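Local coordinates for pseudopodium-enriched atypical kinase 1 (Homo sapiens, PDB 6BHC), which is a dimer-forming pseudokinase, related in fold to tyrosine kinases, that probably works in signalling as a scaffold rather than as an active phosphotransferase, at residues L183-L187 with T236-V240; C188-E192 with I343-K347. The protein carries 1 engineered substitution. One frame throughout, in Å; residues are numbered along the deposited sequence.

Contact 1 of 2, residues L183-L187 with T236-V240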
ATOM      1  N   LEU A 183     -14.968  -4.590 -20.196  1.00 16.43           N
ATOM      2  CA  LEU A 183     -16.073  -3.700 -20.531  1.00 24.11           C
ATOM      3  C   LEU A 183     -17.412  -4.323 -20.156  1.00 23.60           C
ATOM      4  O   LEU A 183     -18.296  -3.639 -19.627  1.00 29.50           O
ATOM      5  CB  LEU A 183     -16.042  -3.350 -22.019  1.00 25.90           C
ATOM      6  CG  LEU A 183     -14.823  -2.559 -22.495  1.00 28.53           C
ATOM      7  CD1 LEU A 183     -14.971  -2.170 -23.958  1.00 33.42           C
ATOM      8  CD2 LEU A 183     -14.605  -1.330 -21.625  1.00 19.57           C
ATOM      9  N   LEU A 184     -17.579  -5.622 -20.418  1.00 22.06           N
ATOM     10  CA  LEU A 184     -18.821  -6.295 -20.052  1.00 19.60           C
ATOM     11  C   LEU A 184     -19.015  -6.324 -18.544  1.00 20.87           C
ATOM     12  O   LEU A 184     -20.153  -6.249 -18.063  1.00 21.42           O
ATOM     13  CB  LEU A 184     -18.835  -7.715 -20.620  1.00 19.59           C
ATOM     14  CG  LEU A 184     -18.974  -7.853 -22.140  1.00 29.74           C
ATOM     15  CD1 LEU A 184     -18.807  -9.306 -22.567  1.00 20.81           C
ATOM     16  CD2 LEU A 184     -20.312  -7.304 -22.611  1.00 19.47           C
ATOM     17  N   LEU A 185     -17.922  -6.430 -17.784  1.00 22.46           N
ATOM     18  CA  LEU A 185     -18.022  -6.411 -16.328  1.00 22.45           C
ATOM     19  C   LEU A 185     -18.540  -5.067 -15.829  1.00 20.64           C
ATOM     20  O   LEU A 185     -19.363  -5.014 -14.909  1.00 25.92           O
ATOM     21  CB  LEU A 185     -16.661  -6.726 -15.709  1.00 23.34           C
ATOM     22  CG  LEU A 185     -16.619  -6.823 -14.184  1.00 23.09           C
ATOM     23  CD1 LEU A 185     -17.564  -7.907 -13.712  1.00 26.81           C
ATOM     24  CD2 LEU A 185     -15.204  -7.095 -13.699  1.00 23.78           C
ATOM     25  N   GLN A 186     -18.066  -3.968 -16.422  1.00 13.04           N
ATOM     26  CA  GLN A 186     -18.567  -2.653 -16.036  1.00 17.68           C
ATOM     27  C   GLN A 186     -20.027  -2.480 -16.435  1.00 22.48           C
ATOM     28  O   GLN A 186     -20.802  -1.844 -15.711  1.00 30.15           O
ATOM     29  CB  GLN A 186     -17.709  -1.558 -16.665  1.00 21.10           C
ATOM     30  CG  GLN A 186     -16.251  -1.595 -16.250  1.00 23.31           C
ATOM     31  CD  GLN A 186     -15.447  -0.482 -16.883  1.00 25.37           C
ATOM     32  OE1 GLN A 186     -15.679   0.698 -16.620  1.00 22.49           O
ATOM     33  NE2 GLN A 186     -14.498  -0.852 -17.732  1.00 19.22           N
ATOM     34  N   LEU A 187     -20.420  -3.034 -17.585  1.00 19.08           N
ATOM     35  CA  LEU A 187     -21.816  -2.967 -18.003  1.00 19.81           C
ATOM     36  C   LEU A 187     -22.717  -3.681 -17.006  1.00 18.39           C
ATOM     37  O   LEU A 187     -23.768  -3.159 -16.616  1.00 22.13           O
ATOM     38  CB  LEU A 187     -21.978  -3.569 -19.400  1.00 18.60           C
ATOM     39  CG  LEU A 187     -23.417  -3.687 -19.913  1.00 28.38           C
ATOM     40  CD1 LEU A 187     -24.076  -2.317 -20.005  1.00 18.99           C
ATOM     41  CD2 LEU A 187     -23.460  -4.396 -21.260  1.00 24.85           C
ATOM     42  N   THR A 236     -10.971   3.610 -20.840  1.00 39.34           N
ATOM     43  CA  THR A 236     -11.386   2.277 -20.431  1.00 35.05           C
ATOM     44  C   THR A 236     -12.550   2.278 -19.451  1.00 32.30           C
ATOM     45  O   THR A 236     -12.997   1.199 -19.044  1.00 24.35           O
ATOM     46  CB  THR A 236     -10.202   1.519 -19.815  1.00 38.92           C
ATOM     47  OG1 THR A 236      -9.600   2.323 -18.795  1.00 44.07           O
ATOM     48  CG2 THR A 236      -9.166   1.198 -20.879  1.00 41.84           C
ATOM     49  N   ARG A 237     -13.055   3.445 -19.057  1.00 25.85           N
ATOM     50  CA  ARG A 237     -14.216   3.532 -18.181  1.00 23.50           C
ATOM     51  C   ARG A 237     -15.482   3.535 -19.031  1.00 25.78           C
ATOM     52  O   ARG A 237     -15.703   4.460 -19.820  1.00 30.40           O
ATOM     53  CB  ARG A 237     -14.150   4.785 -17.310  1.00 28.04           C
ATOM     54  CG  ARG A 237     -15.430   5.066 -16.535  1.00 28.56           C
ATOM     55  CD  ARG A 237     -15.310   6.340 -15.715  1.00 26.87           C
ATOM     56  NE  ARG A 237     -16.558   6.674 -15.037  1.00 29.31           N
ATOM     57  CZ  ARG A 237     -16.716   7.736 -14.255  1.00 30.28           C
ATOM     58  NH1 ARG A 237     -15.703   8.567 -14.051  1.00 24.80           N
ATOM     59  NH2 ARG A 237     -17.887   7.968 -13.677  1.00 26.04           N
ATOM     60  N   LEU A 238     -16.307   2.503 -18.869  1.00 20.33           N
ATOM     61  CA  LEU A 238     -17.543   2.377 -19.627  1.00 20.25           C
ATOM     62  C   LEU A 238     -18.668   3.118 -18.918  1.00 22.53           C
ATOM     63  O   LEU A 238     -18.778   3.079 -17.690  1.00 28.94           O
ATOM     64  CB  LEU A 238     -17.914   0.903 -19.817  1.00 20.73           C
ATOM     65  CG  LEU A 238     -19.174   0.576 -20.629  1.00 24.55           C
ATOM     66  CD1 LEU A 238     -18.959  -0.657 -21.496  1.00 19.12           C
ATOM     67  CD2 LEU A 238     -20.377   0.370 -19.717  1.00 25.50           C
ATOM     68  N   ILE A 239     -19.507   3.789 -19.702  1.00 19.52           N
ATOM     69  CA  ILE A 239     -20.603   4.592 -19.178  1.00 20.81           C
ATOM     70  C   ILE A 239     -21.856   4.280 -19.985  1.00 27.22           C
ATOM     71  O   ILE A 239     -21.874   4.464 -21.210  1.00 18.70           O
ATOM     72  CB  ILE A 239     -20.280   6.095 -19.220  1.00 22.37           C
ATOM     73  CG1 ILE A 239     -19.260   6.444 -18.130  1.00 26.02           C
ATOM     74  CG2 ILE A 239     -21.538   6.919 -19.063  1.00 34.63           C
ATOM     75  CD1 ILE A 239     -18.958   7.922 -18.011  1.00 33.64           C
ATOM     76  N   VAL A 240     -22.894   3.800 -19.305  1.00 22.53           N
ATOM     77  CA  VAL A 240     -24.168   3.499 -19.951  1.00 20.63           C
ATOM     78  C   VAL A 240     -24.955   4.791 -20.112  1.00 24.55           C
ATOM     79  O   VAL A 240     -25.106   5.563 -19.159  1.00 18.81           O
ATOM     80  CB  VAL A 240     -24.964   2.465 -19.137  1.00 19.55           C
ATOM     81  CG1 VAL A 240     -26.230   2.065 -19.880  1.00 14.71           C
ATOM     82  CG2 VAL A 240     -24.107   1.246 -18.833  1.00 18.25           C
TER
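The flat carboxamide of Q186 is gripped by two backbone groups on either side of R237. T236 O lies in the amide plane and accepts from Q186 NE2 a hydrogen bond of 2.9 Å that is almost straight at 176°. L238 N approaches from above the carbonyl plane, 48° out of it, and donates to Q186 OE1 at 3.0 Å. This is helix-on-strand packing in the C-lobe of the kinase fold: helix 173-194, the counterpart of αE, lies against strand 237-240, which leads to the segment equivalent to the DFG motif. T236 and R237 together face V212 as a classic beta bulge, and the two bonds of the amide fall on T236 O, within the bulge, and on L238 N, just after it. CG of Q186 stands anti to its carbonyl carbon (chi1 -61°) and the chain runs on extended, which carries the amide across to the strand; a weak bond from N116 ND2 also reaches OE1. R237 turns from the helix, its guanidinium group set against F115 in a cation-pi contact and its NE bonded to F115 O. Apolar groups close the rest of the interface. L238 covers the helix with both branches, CD1 at 4.0 Å from L183 CB and CD2 at 4.3 Å from L187 CB. Strand 209-212 touches the same leucines, L211 meeting L183 and L209 meeting L187. Farther along, L187 and V240 cross at about a right angle, with L187 CD1 3.8 Å from V240 CG2.

Contact 2 of 2, residues C188-E192 with I343-K347; sequences CSGLE and ISDAK
E192 and K347 cross at about a right angle where segments 188-192 and 343-347 run roughly antiparallel, 154° between their directions, and the carboxylate of E192 is shared between two residues of helix 343-354. K347 NZ meets E192 OE1 at 3.3 Å, nearly head-on to its C-O bond, in a salt bridge. The other oxygen, E192 OE2, accepts a 2.9 Å hydrogen bond from S344 OG, which comes from above the carboxylate plane. K347 is extended throughout, CG anti to the backbone N (chi1 -176°), which brings NZ over to helix 173-194. S189 is modelled in two conformers; in one, K347 NZ lies 3.1 Å from S189 OG, so that bond is less certain, and the same hydroxyl is bonded to L185 O one turn back. Without the E192 carboxylate, as with an alanine here, K347 would probably lose its salt-bridge partner and the S344 hydroxyl its acceptor. Beneath this polar edge, I343 packs its branches against the first helix. Its CG2 rests 4.0 Å from E192 CA, while CD1 reaches L191 CD1 at 3.9 Å, the two side chains crossing at about a right angle. C188 packs at the K347 end: SG lies 4.1 Å from both I343 CD1 and A346 CB, and CB packs against K347 CB. The pair thus joins the counterparts of αE and αI in the kinase C-lobe. Helix 277-289 flanks it through T282, which touches both L191 and I343; beyond, L191 leans on L204, in the counterpart of the catalytic loop, and S189 faces H114 and N116.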
ATOM      1  N   CYS A 188     -22.318  -4.882 -16.578  1.00 11.83           N
ATOM      2  CA  CYS A 188     -23.114  -5.615 -15.599  1.00 22.98           C
ATOM      3  C   CYS A 188     -23.226  -4.845 -14.291  1.00 17.82           C
ATOM      4  O   CYS A 188     -24.276  -4.871 -13.637  1.00 20.80           O
ATOM      5  CB  CYS A 188     -22.511  -7.002 -15.368  1.00 25.88           C
ATOM      6  SG  CYS A 188     -22.590  -8.071 -16.828  1.00 34.38           S
ATOM      7  N   SER A 189     -22.160  -4.144 -13.899  1.00 14.61           N
ATOM      8  CA  SER A 189     -22.209  -3.342 -12.681  0.59 18.80           C
ATOM      9  C   SER A 189     -23.260  -2.244 -12.790  1.00 19.77           C
ATOM     10  O   SER A 189     -24.053  -2.035 -11.865  1.00 20.75           O
ATOM     11  CB  SER A 189     -20.832  -2.745 -12.390  0.59 18.71           C
ATOM     12  OG  SER A 189     -19.874  -3.764 -12.159  0.59 30.45           O
ATOM     13  N   GLY A 190     -23.283  -1.534 -13.919  1.00 18.18           N
ATOM     14  CA  GLY A 190     -24.280  -0.492 -14.103  1.00 13.67           C
ATOM     15  C   GLY A 190     -25.688  -1.042 -14.214  1.00 18.58           C
ATOM     16  O   GLY A 190     -26.639  -0.443 -13.704  1.00 23.63           O
ATOM     17  N   LEU A 191     -25.846  -2.189 -14.882  1.00 18.04           N
ATOM     18  CA  LEU A 191     -27.162  -2.813 -14.971  1.00 22.77           C
ATOM     19  C   LEU A 191     -27.616  -3.337 -13.615  1.00 20.65           C
ATOM     20  O   LEU A 191     -28.808  -3.290 -13.293  1.00 29.53           O
ATOM     21  CB  LEU A 191     -27.146  -3.939 -16.004  1.00 25.54           C
ATOM     22  CG  LEU A 191     -26.952  -3.520 -17.462  1.00 30.76           C
ATOM     23  CD1 LEU A 191     -26.908  -4.741 -18.367  1.00 27.85           C
ATOM     24  CD2 LEU A 191     -28.053  -2.561 -17.897  1.00 28.97           C
ATOM     25  N   GLU A 192     -26.679  -3.841 -12.807  1.00 32.66           N
ATOM     26  CA  GLU A 192     -27.015  -4.264 -11.452  1.00 30.26           C
ATOM     27  C   GLU A 192     -27.482  -3.085 -10.608  1.00 34.70           C
ATOM     28  O   GLU A 192     -28.281  -3.259  -9.680  1.00 27.37           O
ATOM     29  CB  GLU A 192     -25.803  -4.943 -10.811  1.00 34.14           C
ATOM     30  CG  GLU A 192     -26.078  -5.636  -9.489  1.00 59.40           C
ATOM     31  CD  GLU A 192     -24.825  -6.253  -8.887  1.00 72.00           C
ATOM     32  OE1 GLU A 192     -23.724  -5.706  -9.112  1.00 70.37           O
ATOM     33  OE2 GLU A 192     -24.943  -7.287  -8.197  1.00 74.86           O
ATOM     34  N   ILE A 343     -28.327 -10.798 -14.107  1.00 32.56           N
ATOM     35  CA  ILE A 343     -27.174  -9.977 -14.459  1.00 33.70           C
ATOM     36  C   ILE A 343     -26.094 -10.042 -13.385  1.00 31.76           C
ATOM     37  O   ILE A 343     -24.929  -9.736 -13.664  1.00 29.27           O
ATOM     38  CB  ILE A 343     -27.606  -8.522 -14.726  1.00 36.30           C
ATOM     39  CG1 ILE A 343     -26.641  -7.848 -15.705  1.00 32.83           C
ATOM     40  CG2 ILE A 343     -27.687  -7.729 -13.428  1.00 41.46           C
ATOM     41  CD1 ILE A 343     -26.689  -8.422 -17.106  1.00 27.22           C
ATOM     42  N   SER A 344     -26.446 -10.440 -12.159  1.00 27.23           N
ATOM     43  CA  SER A 344     -25.436 -10.649 -11.128  1.00 31.59           C
ATOM     44  C   SER A 344     -24.704 -11.970 -11.318  1.00 31.15           C
ATOM     45  O   SER A 344     -23.543 -12.095 -10.913  1.00 32.82           O
ATOM     46  CB  SER A 344     -26.073 -10.598  -9.740  1.00 35.17           C
ATOM     47  OG  SER A 344     -26.586  -9.308  -9.463  1.00 52.39           O
ATOM     48  N   ASP A 345     -25.364 -12.961 -11.920  1.00 31.36           N
ATOM     49  CA  ASP A 345     -24.676 -14.196 -12.277  1.00 25.24           C
ATOM     50  C   ASP A 345     -23.722 -13.967 -13.441  1.00 23.73           C
ATOM     51  O   ASP A 345     -22.611 -14.511 -13.457  1.00 20.61           O
ATOM     52  CB  ASP A 345     -25.695 -15.283 -12.619  1.00 29.37           C
ATOM     53  CG  ASP A 345     -26.667 -15.548 -11.486  1.00 49.13           C
ATOM     54  OD1 ASP A 345     -26.250 -15.455 -10.312  1.00 49.86           O
ATOM     55  OD2 ASP A 345     -27.847 -15.846 -11.771  1.00 64.58           O
ATOM     56  N   ALA A 346     -24.140 -13.163 -14.424  1.00 20.57           N
ATOM     57  CA  ALA A 346     -23.245 -12.797 -15.514  1.00 24.16           C
ATOM     58  C   ALA A 346     -22.015 -12.071 -14.993  1.00 27.83           C
ATOM     59  O   ALA A 346     -20.905 -12.273 -15.499  1.00 30.76           O
ATOM     60  CB  ALA A 346     -23.985 -11.931 -16.534  1.00 16.62           C
ATOM     61  N   LYS A 347     -22.192 -11.221 -13.979  1.00 28.99           N
ATOM     62  CA  LYS A 347     -21.051 -10.548 -13.373  1.00 26.14           C
ATOM     63  C   LYS A 347     -20.080 -11.555 -12.770  1.00 18.57           C
ATOM     64  O   LYS A 347     -18.864 -11.437 -12.948  1.00 17.94           O
ATOM     65  CB  LYS A 347     -21.533  -9.556 -12.314  1.00 23.98           C
ATOM     66  CG  LYS A 347     -20.431  -8.717 -11.689  1.00 35.12           C
ATOM     67  CD  LYS A 347     -21.005  -7.586 -10.851  1.00 43.09           C
ATOM     68  CE  LYS A 347     -19.916  -6.638 -10.379  1.00 59.28           C
ATOM     69  NZ  LYS A 347     -20.484  -5.481  -9.633  1.00 67.86           N
TER

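Overall arrangement
From helix 16-39 the chain passes through the antiparallel sheet of the N-lobe and two short helices, 158-163 and 166-171, to helix 173-194, which supplies the first segment of both contacts. Contact 1 closes first, over 48 residues that include strand 209-212 and the unmodelled stretch 216-234, and brings strand 237-240 back onto the helix. Contact 2 closes a loop of 150 residues that also passes through helix 277-289, ending at the start of helix 343-354. Their segments alternate along the chain, so the two loops cross rather than nest. The helix is thereby tied to a short antiparallel sheet and to a late C-lobe helix; L185 CD1 touches K347 CG at 3.6 Å, linking the contacts directly.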